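Local coordinates for uncharacterized protein (Sulfolobus tokodaii, PDB 2PD2) that is of unknown function but belongs to the DsrE/DsrF-like family, small alpha/beta proteins whose relatives include carriers of sulfur, and assembles here with two further copies of itself, at residues 3-8 with 21-26; 8-13 with 41-46; 15-20 with 51-56. One frame throughout, in Å; residues are numbered along the deposited sequence.

Contacts 1 and 3 lie on one face of a parallel sheet, and contact 2 joins the loops that follow strands 2-7 and 31-36 at its C-terminal edge. Contact 1 seats the C-terminal half of helix 13-26 on strand 2-7, and contact 3 packs the same helix against helix 51-59. Their centres are about 9 Å apart, with Ile7 CD1 lying 3.6 Å from Ala16 CB. Contacts 2 and 3, centres about 10 Å apart, meet where Leu44 CD2 lies 3.6 Å from Ile54 CD1. Contacts 1 and 2, centres about 15 Å apart, have Lys8 in common and touch at Ile7 CG2 and Val13 CG2, 4.0 Å apart. No active site is established for this protein.

Contact 1. Residues 3-8 with 21-26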
ATOM      1  N   VAL A   3      11.761   8.148  -5.936  1.00 15.65           N
ATOM      2  CA  VAL A   3      10.518   7.533  -5.476  1.00 13.87           C
ATOM      3  C   VAL A   3      10.032   6.458  -6.446  1.00 16.25           C
ATOM      4  O   VAL A   3       9.903   6.710  -7.643  1.00 15.62           O
ATOM      5  CB  VAL A   3       9.386   8.584  -5.350  1.00 15.81           C
ATOM      6  CG1 VAL A   3       8.142   7.947  -4.740  1.00 14.68           C
ATOM      7  CG2 VAL A   3       9.857   9.769  -4.505  1.00 16.04           C
ATOM      8  N   VAL A   4       9.794   5.254  -5.937  1.00 13.77           N
ATOM      9  CA  VAL A   4       9.271   4.193  -6.774  1.00 14.67           C
ATOM     10  C   VAL A   4       7.793   4.085  -6.382  1.00 17.11           C
ATOM     11  O   VAL A   4       7.451   3.785  -5.236  1.00 16.55           O
ATOM     12  CB  VAL A   4      10.036   2.849  -6.562  1.00 17.40           C
ATOM     13  CG1 VAL A   4       9.932   2.385  -5.124  1.00 15.84           C
ATOM     14  CG2 VAL A   4       9.499   1.797  -7.516  1.00 16.35           C
ATOM     15  N   VAL A   5       6.925   4.387  -7.340  1.00 16.74           N
ATOM     16  CA  VAL A   5       5.484   4.368  -7.132  1.00 12.18           C
ATOM     17  C   VAL A   5       4.826   3.093  -7.651  1.00 14.92           C
ATOM     18  O   VAL A   5       5.077   2.665  -8.773  1.00 16.69           O
ATOM     19  CB  VAL A   5       4.814   5.552  -7.852  1.00 13.17           C
ATOM     20  CG1 VAL A   5       3.299   5.515  -7.625  1.00 13.10           C
ATOM     21  CG2 VAL A   5       5.405   6.870  -7.361  1.00 11.61           C
ATOM     22  N   GLN A   6       3.964   2.502  -6.836  1.00 13.26           N
ATOM     23  CA  GLN A   6       3.260   1.287  -7.231  1.00 13.95           C
ATOM     24  C   GLN A   6       1.774   1.555  -7.464  1.00 14.39           C
ATOM     25  O   GLN A   6       1.143   2.271  -6.694  1.00 14.50           O
ATOM     26  CB  GLN A   6       3.387   0.218  -6.143  1.00 10.72           C
ATOM     27  CG  GLN A   6       2.411  -0.957  -6.309  1.00  9.30           C
ATOM     28  CD  GLN A   6       2.232  -1.742  -5.025  1.00 16.37           C
ATOM     29  OE1 GLN A   6       2.161  -1.161  -3.941  1.00 13.70           O
ATOM     30  NE2 GLN A   6       2.143  -3.064  -5.139  1.00 14.64           N
ATOM     31  N   ILE A   7       1.232   0.987  -8.536  1.00 15.47           N
ATOM     32  CA  ILE A   7      -0.195   1.098  -8.836  1.00 17.57           C
ATOM     33  C   ILE A   7      -0.608  -0.306  -9.268  1.00 16.75           C
ATOM     34  O   ILE A   7      -0.046  -0.849 -10.217  1.00 15.48           O
ATOM     35  CB  ILE A   7      -0.491   2.082  -9.988  1.00 15.14           C
ATOM     36  CG1 ILE A   7       0.091   3.461  -9.675  1.00 16.00           C
ATOM     37  CG2 ILE A   7      -1.995   2.205 -10.173  1.00 16.63           C
ATOM     38  CD1 ILE A   7      -0.175   4.496 -10.760  1.00 19.72           C
ATOM     39  N   LYS A   8      -1.579  -0.895  -8.575  1.00 15.95           N
ATOM     40  CA  LYS A   8      -2.001  -2.257  -8.896  1.00 17.03           C
ATOM     41  C   LYS A   8      -3.481  -2.434  -9.226  1.00 18.76           C
ATOM     42  O   LYS A   8      -3.861  -3.408  -9.877  1.00 18.48           O
ATOM     43  CB  LYS A   8      -1.640  -3.193  -7.737  1.00 17.01           C
ATOM     44  CG  LYS A   8      -2.182  -2.745  -6.376  1.00 25.44           C
ATOM     45  CD  LYS A   8      -1.906  -3.782  -5.280  1.00 27.16           C
ATOM     46  CE  LYS A   8      -2.266  -3.266  -3.883  1.00 30.63           C
ATOM     47  NZ  LYS A   8      -1.258  -2.297  -3.326  1.00 31.33           N
ATOM     48  N   ILE A  21       0.936  13.125 -10.146  1.00 15.74           N
ATOM     49  CA  ILE A  21       1.073  14.504 -10.600  1.00 18.54           C
ATOM     50  C   ILE A  21       1.299  15.380  -9.360  1.00 18.22           C
ATOM     51  O   ILE A  21       2.132  16.285  -9.370  1.00 22.15           O
ATOM     52  CB  ILE A  21      -0.196  14.972 -11.349  1.00 17.27           C
ATOM     53  CG1 ILE A  21      -0.279  14.269 -12.706  1.00 20.57           C
ATOM     54  CG2 ILE A  21      -0.169  16.484 -11.549  1.00 21.89           C
ATOM     55  CD1 ILE A  21      -1.561  14.562 -13.470  1.00 27.21           C
ATOM     56  N   ASN A  22       0.560  15.097  -8.290  1.00 17.67           N
ATOM     57  CA  ASN A  22       0.707  15.858  -7.050  1.00 20.99           C
ATOM     58  C   ASN A  22       2.123  15.702  -6.495  1.00 21.68           C
ATOM     59  O   ASN A  22       2.719  16.671  -6.033  1.00 20.50           O
ATOM     60  CB  ASN A  22      -0.325  15.408  -6.001  1.00 18.44           C
ATOM     61  CG  ASN A  22      -1.743  15.886  -6.323  1.00 25.47           C
ATOM     62  OD1 ASN A  22      -1.931  16.822  -7.103  1.00 22.90           O
ATOM     63  ND2 ASN A  22      -2.744  15.253  -5.709  1.00 19.24           N
ATOM     64  N   LEU A  23       2.652  14.482  -6.538  1.00 19.33           N
ATOM     65  CA  LEU A  23       4.005  14.213  -6.054  1.00 20.05           C
ATOM     66  C   LEU A  23       4.992  15.077  -6.834  1.00 21.60           C
ATOM     67  O   LEU A  23       5.804  15.799  -6.255  1.00 19.28           O
ATOM     68  CB  LEU A  23       4.360  12.734  -6.256  1.00 18.51           C
ATOM     69  CG  LEU A  23       5.771  12.319  -5.826  1.00 20.40           C
ATOM     70  CD1 LEU A  23       5.933  12.572  -4.336  1.00 22.94           C
ATOM     71  CD2 LEU A  23       6.008  10.850  -6.142  1.00 18.35           C
ATOM     72  N   TYR A  24       4.913  14.979  -8.157  1.00 22.17           N
ATOM     73  CA  TYR A  24       5.777  15.742  -9.056  1.00 20.97           C
ATOM     74  C   TYR A  24       5.763  17.230  -8.716  1.00 21.20           C
ATOM     75  O   TYR A  24       6.813  17.867  -8.612  1.00 19.78           O
ATOM     76  CB  TYR A  24       5.309  15.552 -10.502  1.00 19.55           C
ATOM     77  CG  TYR A  24       6.041  16.412 -11.509  1.00 23.07           C
ATOM     78  CD1 TYR A  24       7.258  16.001 -12.053  1.00 22.61           C
ATOM     79  CD2 TYR A  24       5.516  17.639 -11.917  1.00 23.31           C
ATOM     80  CE1 TYR A  24       7.933  16.787 -12.980  1.00 22.77           C
ATOM     81  CE2 TYR A  24       6.182  18.433 -12.841  1.00 26.72           C
ATOM     82  CZ  TYR A  24       7.389  18.002 -13.368  1.00 25.25           C
ATOM     83  OH  TYR A  24       8.050  18.790 -14.276  1.00 25.99           O
ATOM     84  N   ASN A  25       4.568  17.784  -8.549  1.00 21.57           N
ATOM     85  CA  ASN A  25       4.440  19.203  -8.227  1.00 22.82           C
ATOM     86  C   ASN A  25       4.933  19.571  -6.836  1.00 24.58           C
ATOM     87  O   ASN A  25       5.313  20.718  -6.598  1.00 22.65           O
ATOM     88  CB  ASN A  25       2.982  19.658  -8.353  1.00 21.98           C
ATOM     89  CG  ASN A  25       2.511  19.712  -9.788  1.00 27.13           C
ATOM     90  OD1 ASN A  25       3.274  20.061 -10.686  1.00 28.04           O
ATOM     91  ND2 ASN A  25       1.243  19.387 -10.009  1.00 25.89           N
ATOM     92  N   ASP A  26       4.943  18.603  -5.923  1.00 19.87           N
ATOM     93  CA  ASP A  26       5.338  18.884  -4.551  1.00 22.60           C
ATOM     94  C   ASP A  26       6.803  18.678  -4.193  1.00 24.45           C
ATOM     95  O   ASP A  26       7.324  19.360  -3.311  1.00 27.33           O
ATOM     96  CB  ASP A  26       4.468  18.068  -3.593  1.00 23.26           C
ATOM     97  CG  ASP A  26       4.512  18.601  -2.174  1.00 30.75           C
ATOM     98  OD1 ASP A  26       4.145  19.779  -1.978  1.00 34.77           O
ATOM     99  OD2 ASP A  26       4.914  17.852  -1.259  1.00 33.06           O
TER
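Leu23 leans from its helix onto Val3 and Val5, and one methyl does nearly all of the touching. CB starts the side chain off toward the strand, and CG follows, anti to the backbone N (chi1 178°). There CD1 turns aside (chi2 61°), which leaves CD2 to continue the chain away from CA and make the contact: it meets Val3 CG1 tip to tip at 3.9 Å and stands 4.1 Å from Val3 CB. The same methyl approaches Val5 CG2 at 4.2 Å, so it rests across the two valines on this face of the strand. This is the first strand-to-helix step of a right-handed beta-alpha-beta unit, strand 2-7, helix 13-26 and strand 31-36, in a parallel sheet. Beta-branched valines suit an extended strand and offer short, stiff side chains, while the longer leucine spans the gap, the CA atoms of Leu23 and Val3 being 9.3 Å apart. Leu23 also touches Ile32 of the neighbouring strand, and Val5 packs on Val20 one turn back along the helix. Val92 and Val96 of the second subunit pack on Leu23 and Val3 respectively, which extends this apolar layer across the subunit boundary.

Contact 2. Residues 8-13 with 41-46; sequences KDFDKV and IKALLK
Lys42 lays its side chain over one face of the Phe10 ring, the two crossing at about a right angle. CE comes closest, 3.8 Å from Phe10 CG, and sits 4.1 Å from the ring centroid at 22° off the normal, a CH-pi contact offset toward the rim. NZ lies farther out, 4.5 Å from the centroid and 31° off the normal, so the cation-pi interaction is off-centre and probably modest. The bend at chi3 (-67°) folds the end of the lysine back over the ring, while CB touches the ring at CD1 and CE1. Near the plane of the ring, the backbone N of Ala43 stands at the edge, 3.9 Å from Phe10 CE1. Next to the Phe10-Lys42 pair the contact is wholly apolar: Val13 CG1 meets Ala43 CB at 3.7 Å, and Val13 CG2 meets the same methyl at 4.0 Å. An alanine fits this buried position because its small side chain lets the two loops come close.

Both segments follow neighbouring parallel strands, 2-7 and 31-36, at the C-terminal edge of the sheet, the edge where alpha/beta proteins commonly place their functional loops. Each takes a short 3-10 turn here, closed by backbone bonds such as Lys12 N to Asp9 O and Leu44 N to Ile41 O. Phenylalanine and lysine suit the exposed side of this junction, since the aliphatic part of the lysine covers the ring while its ammonium group can probably keep contact with water. Farther out, Ser39 OG accepts a hydrogen bond from Phe10 N, and Ser48 OG bonds to Ala43 O. Beyond them, Asp9 forms a salt bridge with Lys12 of the third subunit, and Lys12 with Asp9 of the second.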
ATOM      1  N   LYS A   8      -1.579  -0.895  -8.575  1.00 15.95           N
ATOM      2  CA  LYS A   8      -2.001  -2.257  -8.896  1.00 17.03           C
ATOM      3  C   LYS A   8      -3.481  -2.434  -9.226  1.00 18.76           C
ATOM      4  O   LYS A   8      -3.861  -3.408  -9.877  1.00 18.48           O
ATOM      5  CB  LYS A   8      -1.640  -3.193  -7.737  1.00 17.01           C
ATOM      6  CG  LYS A   8      -2.182  -2.745  -6.376  1.00 25.44           C
ATOM      7  CD  LYS A   8      -1.906  -3.782  -5.280  1.00 27.16           C
ATOM      8  CE  LYS A   8      -2.266  -3.266  -3.883  1.00 30.63           C
ATOM      9  NZ  LYS A   8      -1.258  -2.297  -3.326  1.00 31.33           N
ATOM     10  N   ASP A   9      -4.315  -1.500  -8.784  1.00 17.27           N
ATOM     11  CA  ASP A   9      -5.751  -1.602  -9.015  1.00 19.54           C
ATOM     12  C   ASP A   9      -6.219  -0.718 -10.164  1.00 20.14           C
ATOM     13  O   ASP A   9      -6.147   0.511 -10.090  1.00 17.98           O
ATOM     14  CB  ASP A   9      -6.508  -1.248  -7.729  1.00 23.51           C
ATOM     15  CG  ASP A   9      -6.131  -2.154  -6.563  1.00 28.38           C
ATOM     16  OD1 ASP A   9      -6.255  -3.389  -6.707  1.00 28.97           O
ATOM     17  OD2 ASP A   9      -5.711  -1.633  -5.503  1.00 36.62           O
ATOM     18  N   PHE A  10      -6.707  -1.350 -11.227  1.00 15.89           N
ATOM     19  CA  PHE A  10      -7.178  -0.605 -12.392  1.00 16.87           C
ATOM     20  C   PHE A  10      -8.238   0.445 -12.057  1.00 19.12           C
ATOM     21  O   PHE A  10      -8.196   1.557 -12.580  1.00 19.31           O
ATOM     22  CB  PHE A  10      -7.737  -1.560 -13.457  1.00 16.08           C
ATOM     23  CG  PHE A  10      -8.209  -0.860 -14.703  1.00 17.85           C
ATOM     24  CD1 PHE A  10      -7.304  -0.205 -15.529  1.00 16.74           C
ATOM     25  CD2 PHE A  10      -9.560  -0.839 -15.037  1.00 24.90           C
ATOM     26  CE1 PHE A  10      -7.732   0.464 -16.677  1.00 22.16           C
ATOM     27  CE2 PHE A  10     -10.004  -0.172 -16.184  1.00 25.76           C
ATOM     28  CZ  PHE A  10      -9.086   0.482 -17.005  1.00 24.04           C
ATOM     29  N   ASP A  11      -9.181   0.101 -11.182  1.00 18.46           N
ATOM     30  CA  ASP A  11     -10.237   1.039 -10.836  1.00 26.05           C
ATOM     31  C   ASP A  11      -9.759   2.267 -10.068  1.00 25.16           C
ATOM     32  O   ASP A  11     -10.516   3.218  -9.892  1.00 26.77           O
ATOM     33  CB  ASP A  11     -11.352   0.336 -10.049  1.00 30.57           C
ATOM     34  CG  ASP A  11     -10.853  -0.333  -8.780  1.00 41.42           C
ATOM     35  OD1 ASP A  11     -11.703  -0.817  -8.004  1.00 45.37           O
ATOM     36  OD2 ASP A  11      -9.623  -0.385  -8.558  1.00 46.21           O
ATOM     37  N   LYS A  12      -8.505   2.256  -9.628  1.00 24.81           N
ATOM     38  CA  LYS A  12      -7.962   3.385  -8.881  1.00 21.33           C
ATOM     39  C   LYS A  12      -6.874   4.129  -9.643  1.00 19.12           C
ATOM     40  O   LYS A  12      -6.240   5.035  -9.098  1.00 18.64           O
ATOM     41  CB  LYS A  12      -7.413   2.911  -7.530  1.00 24.95           C
ATOM     42  CG  LYS A  12      -8.475   2.297  -6.626  1.00 36.22           C
ATOM     43  CD  LYS A  12      -7.888   1.776  -5.322  1.00 45.56           C
ATOM     44  CE  LYS A  12      -8.970   1.124  -4.460  1.00 52.90           C
ATOM     45  NZ  LYS A  12      -8.437   0.574  -3.181  1.00 55.12           N
ATOM     46  N   VAL A  13      -6.659   3.758 -10.902  1.00 16.63           N
ATOM     47  CA  VAL A  13      -5.636   4.412 -11.708  1.00 17.13           C
ATOM     48  C   VAL A  13      -5.842   5.916 -11.867  1.00 19.28           C
ATOM     49  O   VAL A  13      -4.905   6.693 -11.705  1.00 20.19           O
ATOM     50  CB  VAL A  13      -5.521   3.767 -13.102  1.00 18.07           C
ATOM     51  CG1 VAL A  13      -4.646   4.629 -14.008  1.00 19.66           C
ATOM     52  CG2 VAL A  13      -4.907   2.376 -12.968  1.00 16.98           C
ATOM     53  N   ILE A  41      -2.194  -2.704 -15.158  1.00 16.66           N
ATOM     54  CA  ILE A  41      -1.437  -2.730 -16.410  1.00 16.32           C
ATOM     55  C   ILE A  41      -2.308  -2.279 -17.593  1.00 20.58           C
ATOM     56  O   ILE A  41      -1.807  -1.736 -18.580  1.00 19.18           O
ATOM     57  CB  ILE A  41      -0.890  -4.156 -16.710  1.00 21.87           C
ATOM     58  CG1 ILE A  41       0.090  -4.113 -17.881  1.00 22.19           C
ATOM     59  CG2 ILE A  41      -2.040  -5.100 -17.053  1.00 21.33           C
ATOM     60  CD1 ILE A  41       1.379  -3.378 -17.570  1.00 25.89           C
ATOM     61  N   LYS A  42      -3.615  -2.494 -17.485  1.00 18.28           N
ATOM     62  CA  LYS A  42      -4.519  -2.122 -18.564  1.00 20.06           C
ATOM     63  C   LYS A  42      -4.497  -0.629 -18.864  1.00 21.74           C
ATOM     64  O   LYS A  42      -4.865  -0.205 -19.959  1.00 20.54           O
ATOM     65  CB  LYS A  42      -5.944  -2.575 -18.243  1.00 22.76           C
ATOM     66  CG  LYS A  42      -6.105  -4.088 -18.236  1.00 20.13           C
ATOM     67  CD  LYS A  42      -7.542  -4.507 -17.971  1.00 26.13           C
ATOM     68  CE  LYS A  42      -7.987  -4.163 -16.561  1.00 25.40           C
ATOM     69  NZ  LYS A  42      -9.418  -4.542 -16.347  1.00 26.13           N
ATOM     70  N   ALA A  43      -4.049   0.167 -17.899  1.00 20.97           N
ATOM     71  CA  ALA A  43      -3.991   1.602 -18.102  1.00 16.74           C
ATOM     72  C   ALA A  43      -2.917   1.979 -19.113  1.00 18.72           C
ATOM     73  O   ALA A  43      -2.908   3.103 -19.610  1.00 18.32           O
ATOM     74  CB  ALA A  43      -3.736   2.322 -16.773  1.00 19.56           C
ATOM     75  N   LEU A  44      -2.015   1.050 -19.428  1.00 16.29           N
ATOM     76  CA  LEU A  44      -0.952   1.345 -20.391  1.00 17.54           C
ATOM     77  C   LEU A  44      -1.316   0.961 -21.827  1.00 20.36           C
ATOM     78  O   LEU A  44      -0.471   1.004 -22.719  1.00 21.26           O
ATOM     79  CB  LEU A  44       0.357   0.642 -19.989  1.00 12.63           C
ATOM     80  CG  LEU A  44       0.892   0.975 -18.593  1.00 13.85           C
ATOM     81  CD1 LEU A  44       2.221   0.277 -18.372  1.00 18.36           C
ATOM     82  CD2 LEU A  44       1.050   2.478 -18.447  1.00 13.47           C
ATOM     83  N   LEU A  45      -2.565   0.574 -22.048  1.00 22.48           N
ATOM     84  CA  LEU A  45      -3.009   0.211 -23.389  1.00 23.79           C
ATOM     85  C   LEU A  45      -3.113   1.464 -24.259  1.00 22.48           C
ATOM     86  O   LEU A  45      -3.371   2.557 -23.755  1.00 18.95           O
ATOM     87  CB  LEU A  45      -4.363  -0.500 -23.320  1.00 23.22           C
ATOM     88  CG  LEU A  45      -4.284  -1.960 -22.863  1.00 22.48           C
ATOM     89  CD1 LEU A  45      -5.662  -2.494 -22.531  1.00 24.41           C
ATOM     90  CD2 LEU A  45      -3.637  -2.782 -23.962  1.00 23.27           C
ATOM     91  N   LYS A  46      -2.907   1.306 -25.563  1.00 22.34           N
ATOM     92  CA  LYS A  46      -2.974   2.437 -26.484  1.00 24.54           C
ATOM     93  C   LYS A  46      -4.330   3.139 -26.510  1.00 23.80           C
ATOM     94  O   LYS A  46      -4.403   4.341 -26.767  1.00 26.49           O
ATOM     95  CB  LYS A  46      -2.612   1.986 -27.902  1.00 28.34           C
ATOM     96  CG  LYS A  46      -1.119   1.845 -28.146  1.00 32.33           C
ATOM     97  CD  LYS A  46      -0.842   1.261 -29.523  1.00 32.75           C
ATOM     98  CE  LYS A  46       0.646   1.225 -29.817  1.00 36.95           C
ATOM     99  NZ  LYS A  46       0.939   0.630 -31.153  1.00 36.48           N
TER

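Contact 3. Residues 15-20 with 51-56; sequences QALRSV and RSIIED
Leu17 reaches from helix 13-26 into the side of helix 51-59, where Ile53 and Ile54 receive it. Its CG lies anti to the carbonyl carbon (chi1 -62°) and the chain then runs on extended, carrying CD1 outward between the helices. Two levels of this side chain meet one methyl of Ile53: CG2 lies 3.8 Å from Leu17 CB and 3.9 Å from Leu17 CD1. In Ile53 the beta branch divides the work. CG2 takes the position anti to the backbone N and turns to the leucine, while CG1 stands beside that N (chi1 -61°) and extends to CD1. Leu17 and Ile53 cross obliquely, the leucine running past the isoleucine's CG2. Ile54, the next residue round the helix, adds CG1 at 4.2 Å from Leu17 CD1. Branched aliphatic residues serve well here, because each presents methyls at more than one height between the two segments, whose nearest CA atoms, those of Leu17 and Ile53, are 7.3 Å apart.

The helices lie side by side on one face of the sheet of this alpha/beta fold. Leu17 also packs on Ile7 of strand 2-7 and on Leu57 one turn beyond Ile53. Away from the interface, Arg51 NE donates to Glu55 OE2 at 3.1 Å in a salt bridge; the oxygen lies near the guanidinium plane, yet the donor stands above the carboxylate plane. With the Arg51-Glu55 pair kept within its own helix and only hydrocarbon meeting between the two segments, the helices are joined here by shape and the hydrophobic effect, without a directional bond.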
ATOM      1  N   GLN A  15      -7.182   8.164  -9.923  1.00 18.56           N
ATOM      2  CA  GLN A  15      -6.758   8.854  -8.708  1.00 20.61           C
ATOM      3  C   GLN A  15      -5.265   8.685  -8.450  1.00 17.49           C
ATOM      4  O   GLN A  15      -4.607   9.606  -7.970  1.00 16.09           O
ATOM      5  CB  GLN A  15      -7.560   8.359  -7.500  1.00 24.38           C
ATOM      6  CG  GLN A  15      -8.976   8.911  -7.458  1.00 40.07           C
ATOM      7  CD  GLN A  15      -9.768   8.392  -6.280  1.00 43.17           C
ATOM      8  OE1 GLN A  15     -10.071   7.202  -6.200  1.00 51.75           O
ATOM      9  NE2 GLN A  15     -10.104   9.283  -5.351  1.00 46.69           N
ATOM     10  N   ALA A  16      -4.732   7.511  -8.779  1.00 15.69           N
ATOM     11  CA  ALA A  16      -3.312   7.250  -8.585  1.00 15.14           C
ATOM     12  C   ALA A  16      -2.489   8.186  -9.458  1.00 17.62           C
ATOM     13  O   ALA A  16      -1.512   8.781  -9.004  1.00 16.91           O
ATOM     14  CB  ALA A  16      -2.985   5.797  -8.929  1.00 16.85           C
ATOM     15  N   LEU A  17      -2.884   8.314 -10.720  1.00 17.14           N
ATOM     16  CA  LEU A  17      -2.157   9.189 -11.634  1.00 19.96           C
ATOM     17  C   LEU A  17      -2.214  10.642 -11.169  1.00 21.14           C
ATOM     18  O   LEU A  17      -1.235  11.375 -11.307  1.00 22.52           O
ATOM     19  CB  LEU A  17      -2.713   9.055 -13.059  1.00 21.81           C
ATOM     20  CG  LEU A  17      -2.575   7.657 -13.677  1.00 19.72           C
ATOM     21  CD1 LEU A  17      -3.085   7.678 -15.110  1.00 25.09           C
ATOM     22  CD2 LEU A  17      -1.120   7.220 -13.650  1.00 18.31           C
ATOM     23  N   ARG A  18      -3.350  11.070 -10.623  1.00 19.93           N
ATOM     24  CA  ARG A  18      -3.433  12.443 -10.139  1.00 21.78           C
ATOM     25  C   ARG A  18      -2.498  12.591  -8.948  1.00 17.84           C
ATOM     26  O   ARG A  18      -1.882  13.633  -8.761  1.00 22.07           O
ATOM     27  CB  ARG A  18      -4.858  12.820  -9.722  1.00 26.86           C
ATOM     28  CG  ARG A  18      -4.917  14.210  -9.075  1.00 41.16           C
ATOM     29  CD  ARG A  18      -6.330  14.729  -8.831  1.00 51.67           C
ATOM     30  NE  ARG A  18      -7.143  13.818  -8.030  1.00 60.18           N
ATOM     31  CZ  ARG A  18      -7.895  12.847  -8.539  1.00 64.09           C
ATOM     32  NH1 ARG A  18      -7.943  12.664  -9.853  1.00 65.17           N
ATOM     33  NH2 ARG A  18      -8.598  12.058  -7.735  1.00 66.28           N
ATOM     34  N   SER A  19      -2.391  11.540  -8.141  1.00 17.12           N
ATOM     35  CA  SER A  19      -1.505  11.572  -6.984  1.00 15.73           C
ATOM     36  C   SER A  19      -0.046  11.677  -7.426  1.00 16.42           C
ATOM     37  O   SER A  19       0.756  12.353  -6.786  1.00 19.28           O
ATOM     38  CB  SER A  19      -1.713  10.327  -6.121  1.00 12.89           C
ATOM     39  OG  SER A  19      -2.941  10.400  -5.416  1.00 21.15           O
ATOM     40  N   VAL A  20       0.305  11.007  -8.519  1.00 18.55           N
ATOM     41  CA  VAL A  20       1.671  11.090  -9.028  1.00 14.06           C
ATOM     42  C   VAL A  20       1.931  12.522  -9.502  1.00 17.45           C
ATOM     43  O   VAL A  20       3.011  13.076  -9.287  1.00 17.71           O
ATOM     44  CB  VAL A  20       1.901  10.103 -10.191  1.00 15.44           C
ATOM     45  CG1 VAL A  20       3.281  10.334 -10.800  1.00 15.33           C
ATOM     46  CG2 VAL A  20       1.806   8.668  -9.673  1.00 14.95           C
ATOM     47  N   ARG A  51      -4.483   7.483 -21.244  1.00 22.72           N
ATOM     48  CA  ARG A  51      -3.307   7.632 -22.094  1.00 23.04           C
ATOM     49  C   ARG A  51      -2.698   9.035 -22.086  1.00 24.49           C
ATOM     50  O   ARG A  51      -1.483   9.187 -21.919  1.00 23.28           O
ATOM     51  CB  ARG A  51      -3.620   7.222 -23.539  1.00 24.54           C
ATOM     52  CG  ARG A  51      -2.446   7.454 -24.487  1.00 24.80           C
ATOM     53  CD  ARG A  51      -2.597   6.729 -25.819  1.00 29.68           C
ATOM     54  NE  ARG A  51      -1.452   6.982 -26.694  1.00 32.40           N
ATOM     55  CZ  ARG A  51      -1.249   6.369 -27.857  1.00 28.18           C
ATOM     56  NH1 ARG A  51      -2.111   5.463 -28.289  1.00 27.93           N
ATOM     57  NH2 ARG A  51      -0.188   6.674 -28.595  1.00 28.56           N
ATOM     58  N   SER A  52      -3.526  10.057 -22.254  1.00 23.11           N
ATOM     59  CA  SER A  52      -3.018  11.426 -22.278  1.00 24.42           C
ATOM     60  C   SER A  52      -2.318  11.807 -20.978  1.00 24.69           C
ATOM     61  O   SER A  52      -1.341  12.557 -20.984  1.00 23.04           O
ATOM     62  CB  SER A  52      -4.153  12.411 -22.580  1.00 28.49           C
ATOM     63  OG  SER A  52      -5.139  12.385 -21.565  1.00 36.77           O
ATOM     64  N   ILE A  53      -2.808  11.288 -19.858  1.00 21.78           N
ATOM     65  CA  ILE A  53      -2.186  11.591 -18.578  1.00 18.20           C
ATOM     66  C   ILE A  53      -0.831  10.879 -18.491  1.00 19.16           C
ATOM     67  O   ILE A  53       0.162  11.460 -18.050  1.00 21.47           O
ATOM     68  CB  ILE A  53      -3.093  11.151 -17.411  1.00 23.66           C
ATOM     69  CG1 ILE A  53      -4.422  11.916 -17.485  1.00 28.60           C
ATOM     70  CG2 ILE A  53      -2.396  11.406 -16.087  1.00 19.07           C
ATOM     71  CD1 ILE A  53      -5.422  11.554 -16.396  1.00 30.29           C
ATOM     72  N   ILE A  54      -0.792   9.621 -18.916  1.00 19.18           N
ATOM     73  CA  ILE A  54       0.447   8.850 -18.905  1.00 17.35           C
ATOM     74  C   ILE A  54       1.498   9.527 -19.791  1.00 22.28           C
ATOM     75  O   ILE A  54       2.669   9.630 -19.425  1.00 19.69           O
ATOM     76  CB  ILE A  54       0.192   7.420 -19.410  1.00 20.28           C
ATOM     77  CG1 ILE A  54      -0.624   6.657 -18.365  1.00 22.85           C
ATOM     78  CG2 ILE A  54       1.512   6.705 -19.698  1.00 18.24           C
ATOM     79  CD1 ILE A  54      -1.119   5.327 -18.847  1.00 31.52           C
ATOM     80  N   GLU A  55       1.065   9.992 -20.958  1.00 21.21           N
ATOM     81  CA  GLU A  55       1.960  10.663 -21.892  1.00 23.66           C
ATOM     82  C   GLU A  55       2.501  11.951 -21.281  1.00 22.71           C
ATOM     83  O   GLU A  55       3.653  12.321 -21.511  1.00 25.60           O
ATOM     84  CB  GLU A  55       1.221  10.958 -23.199  1.00 25.71           C
ATOM     85  CG  GLU A  55       0.748   9.706 -23.917  1.00 29.70           C
ATOM     86  CD  GLU A  55      -0.022  10.017 -25.187  1.00 34.01           C
ATOM     87  OE1 GLU A  55      -0.966  10.832 -25.126  1.00 40.46           O
ATOM     88  OE2 GLU A  55       0.312   9.440 -26.240  1.00 35.41           O
ATOM     89  N   ASP A  56       1.672  12.629 -20.492  1.00 21.48           N
ATOM     90  CA  ASP A  56       2.099  13.860 -19.833  1.00 23.82           C
ATOM     91  C   ASP A  56       3.175  13.554 -18.781  1.00 20.53           C
ATOM     92  O   ASP A  56       4.142  14.303 -18.638  1.00 19.57           O
ATOM     93  CB  ASP A  56       0.902  14.553 -19.174  1.00 26.96           C
ATOM     94  CG  ASP A  56       1.292  15.826 -18.444  1.00 31.54           C
ATOM     95  OD1 ASP A  56       1.875  16.734 -19.078  1.00 33.78           O
ATOM     96  OD2 ASP A  56       1.010  15.921 -17.232  1.00 35.53           O
TER